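Local coordinates for putative hemin transport system, substrate-binding protein (Burkholderia cenocepacia J2315, PDB 5GIZ) that probably captures heme in the periplasm and hands it to an inner-membrane transporter during bacterial heme uptake, at residues L156-T161 against A221-T226; A179-A184 against R264-A269; K192-E197 against P227-T232. One frame throughout, in Å; residues are numbered along the deposited sequence.

Past the N-terminal parallel sheet and the long helix 118-141, the chain enters its C-terminal half, where all three contacts lie round one mixed sheet. Contact 1 opens on strand 151-159 and closes at 221-226, tying that strand to helix 220-225. Contact 2 joins the turn before strand 182-183 to helix 255-269, the last closure. Contact 3 ties the end of strand 191-193 and the start of helix 196-202 to the loop before helix 233-237, closing at 227-232. Contact 1 therefore crosses both others, while the loop of contact 3 falls within that of contact 2. Contacts 1 and 3 touch; contact 2 stands about 20 Å, centre to centre, from each.

Contact 1 of 3, residues L156-T161 against A221-T226; sequences LNHTGT and AALLAT
His158, near the end of strand 151-159, reaches across to Leu223 of helix 220-225 and to Thr226, which follows that helix, and meets both with one corner of its imidazole. The ring's NE2 donates to the hydroxyl OG1 of Thr226 over 3.2 Å, but the bond is not in plane: OG1 lies 31° off the plane of the ring. A chain of two bonds results, for OG1 of Thr226 accepts from NE2 of His158 and donates to the carbonyl O of Leu223, 2.9 Å away, from above the carbonyl plane. The backbone N of Thr226 reaches that same oxygen from the same face, so the O of Leu223 takes two bonds from the one threonine. The methyl CG2 of Thr226, anti to its backbone N, lies at the edge of the imidazole and also meets the backbone O of Thr161 at 3.4 Å. Leu223 brings its CD1 methyl to the ring edge, 3.6 Å from CE1 of His158, the two side chains crossing at about a right angle. The bond at NE2, with the two methyls at the ring edge, helps to set the ring's rotation. Val217 and Ala163 also touch the histidine. Strand 151-159 of the mixed sheet thus meets the 220-226 region at a residue that binds heme in another crystal structure of this protein, within the periplasmic binding protein fold.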
loop_
_atom_site.group_PDB
_atom_site.type_symbol
_atom_site.label_atom_id
_atom_site.label_comp_id
_atom_site.label_asym_id
_atom_site.label_seq_id
_atom_site.Cartn_x
_atom_site.Cartn_y
_atom_site.Cartn_z
ATOM N N LEU A 156 -6.760 -10.740 0.793
ATOM C CA LEU A 156 -6.672 -9.823 -0.337
ATOM C C LEU A 156 -7.949 -9.872 -1.175
ATOM O O LEU A 156 -8.528 -8.851 -1.501
ATOM C CB LEU A 156 -5.472 -10.189 -1.211
ATOM C CG LEU A 156 -5.235 -9.258 -2.418
ATOM C CD1 LEU A 156 -5.060 -7.810 -1.959
ATOM C CD2 LEU A 156 -4.047 -9.733 -3.222
ATOM N N ASN A 157 -8.345 -11.084 -1.525
ATOM C CA ASN A 157 -9.485 -11.300 -2.388
ATOM C C ASN A 157 -9.946 -12.749 -2.292
ATOM O O ASN A 157 -9.381 -13.566 -1.524
ATOM C CB ASN A 157 -9.139 -10.904 -3.844
ATOM C CG ASN A 157 -8.083 -11.786 -4.464
ATOM O OD1 ASN A 157 -8.157 -13.007 -4.395
ATOM N ND2 ASN A 157 -7.099 -11.162 -5.105
ATOM N N HIS A 158 -10.981 -13.084 -3.076
ATOM C CA HIS A 158 -11.535 -14.423 -3.123
ATOM C C HIS A 158 -11.623 -14.833 -4.572
ATOM O O HIS A 158 -11.883 -13.999 -5.457
ATOM C CB HIS A 158 -12.974 -14.458 -2.601
ATOM C CG HIS A 158 -13.101 -14.372 -1.117
ATOM N ND1 HIS A 158 -12.908 -13.198 -0.426
ATOM C CD2 HIS A 158 -13.453 -15.298 -0.198
ATOM C CE1 HIS A 158 -13.112 -13.408 0.864
ATOM N NE2 HIS A 158 -13.471 -14.674 1.027
ATOM N N THR A 159 -11.416 -16.119 -4.826
ATOM C CA THR A 159 -11.873 -16.735 -6.069
ATOM C C THR A 159 -12.922 -17.763 -5.676
ATOM O O THR A 159 -12.588 -18.820 -5.112
ATOM C CB THR A 159 -10.718 -17.409 -6.821
ATOM O OG1 THR A 159 -9.713 -16.447 -7.168
ATOM C CG2 THR A 159 -11.233 -18.027 -8.109
ATOM N N GLY A 160 -14.200 -17.455 -5.915
ATOM C CA GLY A 160 -15.268 -18.315 -5.421
ATOM C C GLY A 160 -15.255 -18.345 -3.908
ATOM O O GLY A 160 -15.128 -17.308 -3.259
ATOM N N THR A 161 -15.344 -19.545 -3.351
ATOM C CA THR A 161 -15.353 -19.716 -1.900
ATOM C C THR A 161 -13.951 -19.702 -1.270
ATOM O O THR A 161 -13.838 -19.882 -0.056
ATOM C CB THR A 161 -16.041 -21.037 -1.485
ATOM O OG1 THR A 161 -15.325 -22.171 -2.018
ATOM C CG2 THR A 161 -17.508 -21.064 -1.949
ATOM N N ALA A 221 -21.328 -10.257 6.197
ATOM C CA ALA A 221 -21.986 -11.577 6.418
ATOM C C ALA A 221 -21.457 -12.587 5.379
ATOM O O ALA A 221 -21.117 -13.732 5.700
ATOM C CB ALA A 221 -23.486 -11.435 6.320
ATOM N N ALA A 222 -21.336 -12.135 4.140
ATOM C CA ALA A 222 -20.760 -12.965 3.091
ATOM C C ALA A 222 -19.344 -13.443 3.381
ATOM O O ALA A 222 -18.984 -14.603 3.191
ATOM C CB ALA A 222 -20.810 -12.217 1.764
ATOM N N LEU A 223 -18.524 -12.522 3.862
ATOM C CA LEU A 223 -17.180 -12.864 4.225
ATOM C C LEU A 223 -17.176 -13.931 5.332
ATOM O O LEU A 223 -16.344 -14.849 5.305
ATOM C CB LEU A 223 -16.467 -11.616 4.754
ATOM C CG LEU A 223 -15.011 -11.791 5.209
ATOM C CD1 LEU A 223 -14.102 -12.263 4.092
ATOM C CD2 LEU A 223 -14.549 -10.468 5.822
ATOM N N LEU A 224 -18.002 -13.740 6.346
ATOM C CA LEU A 224 -17.993 -14.634 7.532
ATOM C C LEU A 224 -18.592 -16.004 7.217
ATOM O O LEU A 224 -18.318 -16.988 7.910
ATOM C CB LEU A 224 -18.710 -13.971 8.734
ATOM C CG LEU A 224 -17.907 -12.808 9.376
ATOM C CD1 LEU A 224 -18.753 -12.058 10.405
ATOM C CD2 LEU A 224 -16.629 -13.307 10.045
ATOM N N ALA A 225 -19.365 -16.066 6.148
ATOM C CA ALA A 225 -19.915 -17.328 5.655
ATOM C C ALA A 225 -18.981 -18.090 4.710
ATOM O O ALA A 225 -19.268 -19.238 4.354
ATOM C CB ALA A 225 -21.211 -17.043 4.958
ATOM N N THR A 226 -17.895 -17.468 4.284
ATOM C CA THR A 226 -16.815 -18.161 3.549
ATOM C C THR A 226 -16.501 -19.497 4.265
ATOM O O THR A 226 -16.388 -19.532 5.508
ATOM C CB THR A 226 -15.537 -17.293 3.490
ATOM O OG1 THR A 226 -15.814 -16.096 2.767
ATOM C CG2 THR A 226 -14.351 -18.037 2.774
#

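Contact 2 of 3, residues A179-A184 against R264-A269; sequences AGARNA and RRLSDA
A Schellman motif ends helix 171-178, and the chain leaving it packs against the C-terminal helix 255-269 through a small apolar contact. Gly180 is the C-prime residue, with positive phi (88°). Its N bonds to the O of Arg177, while the N of Ala181 reaches back to the O of Ile176. The motif ends the helix, and the methyls of Ala179 and Ala181, one on each side of the glycine in sequence, point toward helix 255-269. Both meet a single branch of Leu266: its CD1 lies 4.1 Å from CB of Ala181 and 4.2 Å from CB of Ala179. Leu266 gets there with CG anti to its carbonyl carbon (chi1 -71°) and CD1 anti to CA (chi2 180°), so that this methyl leads the approach. The distances are ordinary van der Waals separations, and no hydrogen bond crosses between the segments. The two backbones stay well apart, the nearest CA atoms, those of Ala179 and Leu266, being 8.2 Å from each other; the leucine side chain spans much of the gap. All three touching residues are buried, which suits a contact made wholly of hydrocarbon. Beyond the motif the chain runs into strand 182-183, which pairs in parallel with strand 151-159. Val152 of that neighbouring strand touches both Ala181 and Leu266, and Pro150 and Pro144 add to the same apolar cluster. Ala179 also rests on Leu262 and His263, one turn earlier on the C-terminal helix, which lies against strand 240-243 as well through Arg265 and Ala269.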
loop_
_atom_site.group_PDB
_atom_site.type_symbol
_atom_site.label_atom_id
_atom_site.label_comp_id
_atom_site.label_asym_id
_atom_site.label_seq_id
_atom_site.Cartn_x
_atom_site.Cartn_y
_atom_site.Cartn_z
ATOM N N ALA A 179 1.260 -2.778 13.759
ATOM C CA ALA A 179 0.131 -2.465 14.596
ATOM C C ALA A 179 0.095 -3.278 15.881
ATOM O O ALA A 179 -0.920 -3.182 16.593
ATOM C CB ALA A 179 -1.158 -2.619 13.830
ATOM N N GLY A 180 1.138 -4.042 16.194
ATOM C CA GLY A 180 1.219 -4.752 17.472
ATOM C C GLY A 180 0.582 -6.117 17.433
ATOM O O GLY A 180 0.311 -6.693 18.487
ATOM N N ALA A 181 0.313 -6.640 16.253
ATOM C CA ALA A 181 -0.315 -7.926 16.091
ATOM C C ALA A 181 0.617 -8.936 15.429
ATOM O O ALA A 181 1.781 -8.620 15.173
ATOM C CB ALA A 181 -1.598 -7.766 15.306
ATOM N N ARG A 182 0.126 -10.141 15.186
ATOM C CA ARG A 182 0.901 -11.217 14.541
ATOM C C ARG A 182 0.130 -11.729 13.332
ATOM O O ARG A 182 -1.085 -11.869 13.383
ATOM C CB ARG A 182 1.075 -12.370 15.540
ATOM C CG ARG A 182 2.141 -13.411 15.226
ATOM C CD ARG A 182 2.186 -14.412 16.391
ATOM N NE ARG A 182 3.173 -15.478 16.261
ATOM C CZ ARG A 182 3.534 -16.287 17.259
ATOM N NH1 ARG A 182 2.993 -16.159 18.472
ATOM N NH2 ARG A 182 4.453 -17.226 17.055
ATOM N N ASN A 183 0.814 -12.049 12.246
ATOM C CA ASN A 183 0.160 -12.653 11.112
ATOM C C ASN A 183 -0.289 -14.059 11.463
ATOM O O ASN A 183 0.538 -14.893 11.899
ATOM C CB ASN A 183 1.086 -12.609 9.888
ATOM C CG ASN A 183 0.369 -12.955 8.600
ATOM O OD1 ASN A 183 -0.754 -13.460 8.604
ATOM N ND2 ASN A 183 1.009 -12.682 7.439
ATOM N N ALA A 184 -1.573 -14.317 11.293
ATOM C CA ALA A 184 -2.130 -15.643 11.617
ATOM C C ALA A 184 -1.562 -16.693 10.659
ATOM O O ALA A 184 -1.401 -17.840 11.017
ATOM C CB ALA A 184 -3.622 -15.622 11.534
ATOM N N ARG A 264 -5.844 1.152 16.006
ATOM C CA ARG A 264 -7.099 1.577 16.625
ATOM C C ARG A 264 -8.183 0.579 16.279
ATOM O O ARG A 264 -8.945 0.156 17.141
ATOM C CB ARG A 264 -7.571 2.962 16.112
ATOM C CG ARG A 264 -8.898 3.453 16.638
ATOM C CD ARG A 264 -9.524 4.645 15.888
ATOM N NE ARG A 264 -8.732 5.835 16.106
ATOM C CZ ARG A 264 -7.998 6.432 15.193
ATOM N NH1 ARG A 264 -7.992 6.025 13.952
ATOM N NH2 ARG A 264 -7.289 7.517 15.520
ATOM N N ARG A 265 -8.277 0.232 15.008
ATOM C CA ARG A 265 -9.333 -0.673 14.561
ATOM C C ARG A 265 -9.255 -2.078 15.139
ATOM O O ARG A 265 -10.253 -2.700 15.569
ATOM C CB ARG A 265 -9.486 -0.708 13.034
ATOM C CG ARG A 265 -9.841 0.676 12.451
ATOM C CD ARG A 265 -10.226 0.604 10.977
ATOM N NE ARG A 265 -10.507 1.949 10.555
ATOM C CZ ARG A 265 -11.190 2.294 9.473
ATOM N NH1 ARG A 265 -11.686 1.391 8.631
ATOM N NH2 ARG A 265 -11.408 3.543 9.277
ATOM N N LEU A 266 -8.034 -2.558 15.254
ATOM C CA LEU A 266 -7.844 -3.886 15.841
ATOM C C LEU A 266 -8.176 -3.799 17.341
ATOM O O LEU A 266 -8.780 -4.737 17.898
ATOM C CB LEU A 266 -6.401 -4.336 15.682
ATOM C CG LEU A 266 -5.942 -4.691 14.277
ATOM C CD1 LEU A 266 -4.499 -5.106 14.306
ATOM C CD2 LEU A 266 -6.704 -5.861 13.686
ATOM N N SER A 267 -7.789 -2.699 17.976
ATOM C CA SER A 267 -8.029 -2.485 19.397
ATOM C C SER A 267 -9.524 -2.397 19.719
ATOM O O SER A 267 -10.020 -2.970 20.724
ATOM C CB SER A 267 -7.298 -1.259 19.917
ATOM O OG SER A 267 -5.904 -1.466 19.779
ATOM N N ASP A 268 -10.272 -1.673 18.872
ATOM C CA ASP A 268 -11.712 -1.606 19.034
ATOM C C ASP A 268 -12.296 -3.000 18.846
ATOM O O ASP A 268 -13.187 -3.449 19.610
ATOM C CB ASP A 268 -12.300 -0.657 17.971
ATOM C CG ASP A 268 -12.154 0.847 18.295
ATOM O OD1 ASP A 268 -11.696 1.232 19.382
ATOM O OD2 ASP A 268 -12.552 1.636 17.404
ATOM N N ALA A 269 -11.828 -3.707 17.810
ATOM C CA ALA A 269 -12.369 -5.006 17.505
ATOM C C ALA A 269 -12.168 -6.016 18.637
ATOM O O ALA A 269 -13.028 -6.876 18.826
ATOM C CB ALA A 269 -11.780 -5.576 16.247
#

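Contact 3 of 3, residues K192-E197 against P227-T232; sequences KPLTTE and PGFGAT
Leu194 points its CD2 methyl at the outer end of the Phe229 ring, the two side chains slanting across each other. CD2 is almost equally close to two ring carbons, 3.9 Å from CE1 and 4.0 Å from CZ of Phe229, and comes in obliquely to the ring, whereas the O of Pro227 lies in the ring plane at its edge. Leu194 has CG anti to its backbone N (chi1 -179°), which carries the branch out toward the phenyl group. Phe229 holds CG anti to its carbonyl carbon (chi1 -80°), an orientation that swings the far end of the ring round to the leucine. Nearer the surface, the methyl CG2 of Thr196 faces the carbonyl O of Pro227 at 4.1 Å, close to where Gly228 turns the chain with positive phi. Within 227-232, OG1 of Thr232 donates to the O of Phe229 over 2.8 Å and caps the next helix through the N of Gly235. Leu199 and Ala163 also touch Phe229, whose side chain lies about 5 Å from that of heme-binding His158. With no hydrogen bond between the segments, the contact rests on van der Waals contact, apolar and buried between Leu194 and Phe229, more exposed at Thr196 and Pro227.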
loop_
_atom_site.group_PDB
_atom_site.type_symbol
_atom_site.label_atom_id
_atom_site.label_comp_id
_atom_site.label_asym_id
_atom_site.label_seq_id
_atom_site.Cartn_x
_atom_site.Cartn_y
_atom_site.Cartn_z
ATOM N N LYS A 192 -1.166 -16.846 -0.985
ATOM C CA LYS A 192 -1.523 -18.204 -1.363
ATOM C C LYS A 192 -3.017 -18.431 -1.093
ATOM O O LYS A 192 -3.567 -17.815 -0.156
ATOM C CB LYS A 192 -0.600 -19.194 -0.617
ATOM C CG LYS A 192 -1.267 -20.352 0.106
ATOM C CD LYS A 192 -0.457 -20.881 1.294
ATOM C CE LYS A 192 0.948 -21.319 0.949
ATOM N NZ LYS A 192 0.928 -22.532 0.094
ATOM N N PRO A 193 -3.692 -19.260 -1.926
ATOM C CA PRO A 193 -5.075 -19.657 -1.633
ATOM C C PRO A 193 -5.175 -20.367 -0.302
ATOM O O PRO A 193 -4.369 -21.271 -0.009
ATOM C CB PRO A 193 -5.431 -20.593 -2.788
ATOM C CG PRO A 193 -4.604 -20.085 -3.919
ATOM C CD PRO A 193 -3.291 -19.682 -3.292
ATOM N N LEU A 194 -6.151 -19.955 0.496
ATOM C CA LEU A 194 -6.347 -20.461 1.831
ATOM C C LEU A 194 -7.150 -21.738 1.828
ATOM O O LEU A 194 -8.273 -21.747 1.372
ATOM C CB LEU A 194 -7.096 -19.408 2.661
ATOM C CG LEU A 194 -7.381 -19.720 4.122
ATOM C CD1 LEU A 194 -6.125 -19.779 4.986
ATOM C CD2 LEU A 194 -8.409 -18.693 4.632
ATOM N N THR A 195 -6.580 -22.793 2.382
ATOM C CA THR A 195 -7.291 -24.049 2.525
ATOM C C THR A 195 -7.930 -24.034 3.908
ATOM O O THR A 195 -7.391 -23.401 4.833
ATOM C CB THR A 195 -6.319 -25.219 2.423
ATOM O OG1 THR A 195 -5.337 -25.113 3.470
ATOM C CG2 THR A 195 -5.621 -25.201 1.068
ATOM N N THR A 196 -9.058 -24.732 4.059
ATOM C CA THR A 196 -9.778 -24.734 5.343
ATOM C C THR A 196 -8.894 -25.303 6.449
ATOM O O THR A 196 -9.001 -24.889 7.587
ATOM C CB THR A 196 -11.119 -25.511 5.302
ATOM O OG1 THR A 196 -10.854 -26.901 5.092
ATOM C CG2 THR A 196 -12.070 -24.965 4.214
ATOM N N GLU A 197 -8.000 -26.216 6.088
ATOM C CA GLU A 197 -6.971 -26.740 6.995
ATOM C C GLU A 197 -5.991 -25.671 7.465
ATOM O O GLU A 197 -5.733 -25.540 8.672
ATOM C CB GLU A 197 -6.207 -27.864 6.281
ATOM C CG GLU A 197 -4.876 -28.304 6.871
ATOM C CD GLU A 197 -4.345 -29.545 6.163
ATOM O OE1 GLU A 197 -4.521 -29.644 4.926
ATOM O OE2 GLU A 197 -3.759 -30.423 6.836
ATOM N N PRO A 227 -16.386 -20.610 3.513
ATOM C CA PRO A 227 -16.166 -21.895 4.184
ATOM C C PRO A 227 -14.997 -21.846 5.124
ATOM O O PRO A 227 -13.918 -21.376 4.763
ATOM C CB PRO A 227 -15.908 -22.846 3.016
ATOM C CG PRO A 227 -16.754 -22.304 1.924
ATOM C CD PRO A 227 -16.653 -20.803 2.082
ATOM N N GLY A 228 -15.247 -22.245 6.377
ATOM C CA GLY A 228 -14.206 -22.345 7.358
ATOM C C GLY A 228 -14.115 -21.128 8.263
ATOM O O GLY A 228 -13.536 -21.251 9.332
ATOM N N PHE A 229 -14.631 -19.974 7.836
ATOM C CA PHE A 229 -14.423 -18.738 8.619
ATOM C C PHE A 229 -15.222 -18.723 9.879
ATOM O O PHE A 229 -14.726 -18.188 10.842
ATOM C CB PHE A 229 -14.734 -17.455 7.835
ATOM C CG PHE A 229 -13.627 -17.034 6.898
ATOM C CD1 PHE A 229 -13.124 -17.904 5.932
ATOM C CD2 PHE A 229 -13.067 -15.791 7.024
ATOM C CE1 PHE A 229 -12.079 -17.513 5.102
ATOM C CE2 PHE A 229 -12.036 -15.402 6.197
ATOM C CZ PHE A 229 -11.547 -16.256 5.236
ATOM N N GLY A 230 -16.428 -19.291 9.873
ATOM C CA GLY A 230 -17.251 -19.331 11.098
ATOM C C GLY A 230 -16.586 -20.005 12.265
ATOM O O GLY A 230 -16.661 -19.488 13.385
ATOM N N ALA A 231 -15.905 -21.116 12.005
ATOM C CA ALA A 231 -15.308 -21.913 13.036
ATOM C C ALA A 231 -13.882 -21.486 13.291
ATOM O O ALA A 231 -12.961 -22.309 13.282
ATOM C CB ALA A 231 -15.345 -23.381 12.648
ATOM N N THR A 232 -13.708 -20.212 13.594
ATOM C CA THR A 232 -12.427 -19.648 14.006
ATOM C C THR A 232 -12.752 -18.670 15.119
ATOM O O THR A 232 -13.901 -18.259 15.294
ATOM C CB THR A 232 -11.730 -18.845 12.884
ATOM O OG1 THR A 232 -12.554 -17.750 12.514
ATOM C CG2 THR A 232 -11.459 -19.684 11.668
#